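Local atomic coordinates of FKBP-type peptidyl-prolyl cis-trans isomerase FkpA (Escherichia coli, PDB entry 1Q6H), a protein that catalyses the cis-trans isomerisation of peptide bonds preceding proline, speeding protein folding in the periplasm, and also acts as a chaperone. Residues Thr149-Lys154 with Asn211-Phe216. Sequence-based numbering, arbitrary orientation.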
loop_
_atom_site.group_PDB
_atom_site.type_symbol
_atom_site.label_atom_id
_atom_site.label_comp_id
_atom_site.label_asym_id
_atom_site.label_seq_id
_atom_site.Cartn_x
_atom_site.Cartn_y
_atom_site.Cartn_z
ATOM N N THR A 149 -22.683 -11.408 23.052
ATOM C CA THR A 149 -22.081 -12.610 22.489
ATOM C C THR A 149 -22.766 -13.048 21.197
ATOM O O THR A 149 -23.943 -12.776 20.970
ATOM C CB THR A 149 -22.159 -13.807 23.448
ATOM O OG1 THR A 149 -23.520 -14.046 23.802
ATOM C CG2 THR A 149 -21.466 -13.543 24.785
ATOM N N LEU A 150 -22.009 -13.752 20.369
ATOM C CA LEU A 150 -22.543 -14.334 19.160
ATOM C C LEU A 150 -23.195 -15.595 19.658
ATOM O O LEU A 150 -22.990 -15.991 20.800
ATOM C CB LEU A 150 -21.468 -14.628 18.120
ATOM C CG LEU A 150 -20.516 -13.489 17.675
ATOM C CD1 LEU A 150 -19.414 -14.010 16.699
ATOM C CD2 LEU A 150 -21.278 -12.349 17.058
ATOM N N ILE A 151 -23.987 -16.235 18.813
ATOM C CA ILE A 151 -24.734 -17.377 19.279
ATOM C C ILE A 151 -23.813 -18.508 19.665
ATOM O O ILE A 151 -24.227 -19.387 20.376
ATOM C CB ILE A 151 -25.751 -17.838 18.267
ATOM C CG1 ILE A 151 -25.069 -18.231 16.945
ATOM C CG2 ILE A 151 -26.839 -16.759 18.104
ATOM C CD1 ILE A 151 -26.015 -18.933 15.953
ATOM N N ASP A 152 -22.568 -18.497 19.221
ATOM C CA ASP A 152 -21.669 -19.583 19.604
ATOM C C ASP A 152 -20.981 -19.327 20.923
ATOM O O ASP A 152 -20.192 -20.146 21.367
ATOM C CB ASP A 152 -20.624 -19.864 18.521
ATOM C CG ASP A 152 -19.610 -18.758 18.374
ATOM O OD1 ASP A 152 -19.785 -17.665 18.971
ATOM O OD2 ASP A 152 -18.600 -18.905 17.655
ATOM N N GLY A 153 -21.275 -18.188 21.537
ATOM C CA GLY A 153 -20.720 -17.823 22.828
ATOM C C GLY A 153 -19.598 -16.807 22.776
ATOM O O GLY A 153 -19.159 -16.300 23.809
ATOM N N LYS A 154 -19.111 -16.535 21.573
ATOM C CA LYS A 154 -18.021 -15.596 21.387
ATOM C C LYS A 154 -18.444 -14.213 21.849
ATOM O O LYS A 154 -19.337 -13.619 21.299
ATOM C CB LYS A 154 -17.621 -15.547 19.915
ATOM C CG LYS A 154 -16.173 -15.250 19.653
ATOM C CD LYS A 154 -15.762 -13.882 20.090
ATOM C CE LYS A 154 -14.406 -13.545 19.471
ATOM N NZ LYS A 154 -13.755 -12.378 20.134
ATOM N N ASN A 211 -25.052 -11.414 8.851
ATOM C CA ASN A 211 -26.263 -12.038 9.336
ATOM C C ASN A 211 -26.150 -12.725 10.715
ATOM O O ASN A 211 -26.682 -13.798 10.929
ATOM C CB ASN A 211 -26.801 -12.990 8.282
ATOM C CG ASN A 211 -27.459 -12.248 7.130
ATOM O OD1 ASN A 211 -27.870 -11.102 7.284
ATOM N ND2 ASN A 211 -27.536 -12.895 5.966
ATOM N N SER A 212 -25.437 -12.099 11.640
ATOM C CA SER A 212 -25.305 -12.630 12.989
ATOM C C SER A 212 -26.471 -12.248 13.889
ATOM O O SER A 212 -26.848 -11.091 14.001
ATOM C CB SER A 212 -24.019 -12.140 13.657
ATOM O OG SER A 212 -22.868 -12.654 13.004
ATOM N N THR A 213 -27.075 -13.257 14.480
ATOM C CA THR A 213 -27.979 -13.032 15.587
ATOM C C THR A 213 -27.093 -12.673 16.787
ATOM O O THR A 213 -26.015 -13.286 17.003
ATOM C CB THR A 213 -28.807 -14.281 15.837
ATOM O OG1 THR A 213 -29.830 -14.372 14.834
ATOM C CG2 THR A 213 -29.577 -14.188 17.152
ATOM N N LEU A 214 -27.499 -11.638 17.523
ATOM C CA LEU A 214 -26.713 -11.156 18.651
ATOM C C LEU A 214 -27.400 -11.463 19.978
ATOM O O LEU A 214 -28.592 -11.215 20.113
ATOM C CB LEU A 214 -26.517 -9.639 18.558
ATOM C CG LEU A 214 -25.981 -9.087 17.237
ATOM C CD1 LEU A 214 -25.814 -7.556 17.343
ATOM C CD2 LEU A 214 -24.680 -9.798 16.860
ATOM N N VAL A 215 -26.628 -11.924 20.964
ATOM C CA VAL A 215 -27.139 -12.166 22.298
ATOM C C VAL A 215 -26.584 -11.125 23.271
ATOM O O VAL A 215 -25.370 -11.073 23.492
ATOM C CB VAL A 215 -26.724 -13.537 22.807
ATOM C CG1 VAL A 215 -27.465 -13.866 24.108
ATOM C CG2 VAL A 215 -27.011 -14.616 21.740
ATOM N N PHE A 216 -27.462 -10.284 23.819
ATOM C CA PHE A 216 -27.079 -9.280 24.826
ATOM C C PHE A 216 -27.714 -9.542 26.203
ATOM O O PHE A 216 -28.934 -9.638 26.333
ATOM C CB PHE A 216 -27.516 -7.872 24.422
ATOM C CG PHE A 216 -26.738 -7.277 23.308
ATOM C CD1 PHE A 216 -25.544 -6.630 23.548
ATOM C CD2 PHE A 216 -27.209 -7.352 21.999
ATOM C CE1 PHE A 216 -24.828 -6.080 22.495
ATOM C CE2 PHE A 216 -26.509 -6.835 20.976
ATOM C CZ PHE A 216 -25.325 -6.171 21.205
HETATM O O HOH W 1 -24.355 -12.016 26.090
HETATM O O HOH W 2 -24.283 -15.024 16.212
#
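Thr149 and Val215 form an antiparallel hydrogen-bonded pair in the beta sheet of the FKBP domain, where strand 141-150 runs out into a turn beside the start of strand 214-223. Two nearly straight backbone bonds hold the pair: Thr149 N reaches Val215 O at 2.7 Å, and Val215 N reaches Thr149 O at 2.8 Å. On the same face the two side chains lie aslant: Thr149 OG1, set between its backbone N and carbonyl carbon (chi1 57°), rests 3.4 Å from Val215 CB. A water donates to Val215 O and lies 3.2 Å from Thr149 OG1, a longer link. Past the pair the two chains part, and a second water fills in for a direct backbone bond, accepting from Ile151 N and donating to Thr213 O at 2.6 Å. Next to this bridge Ile151 CG2 packs 3.9 Å from Thr213 CG2, the two side chains crossing at about a right angle, and touches Val215 CG2. Leu150 CD2 meets Leu214 CD2 at 4.3 Å on the sheet face opposite Thr149 and Val215. The chain reverses through a type I turn closed by Gly153 N to Leu150 O; an Asx turn overlaps it, Asp152 OD1 accepting from Lys154 N. Ile151 and Val215 lean on Tyr106 of helix 70-112, whose Arg107 NH1 hydrogen-bonds Thr213 OG1; Leu150 and Leu214 touch Phe156 of strand 155-158, while strand 189-194 pairs with strand 214-223 along its other edge.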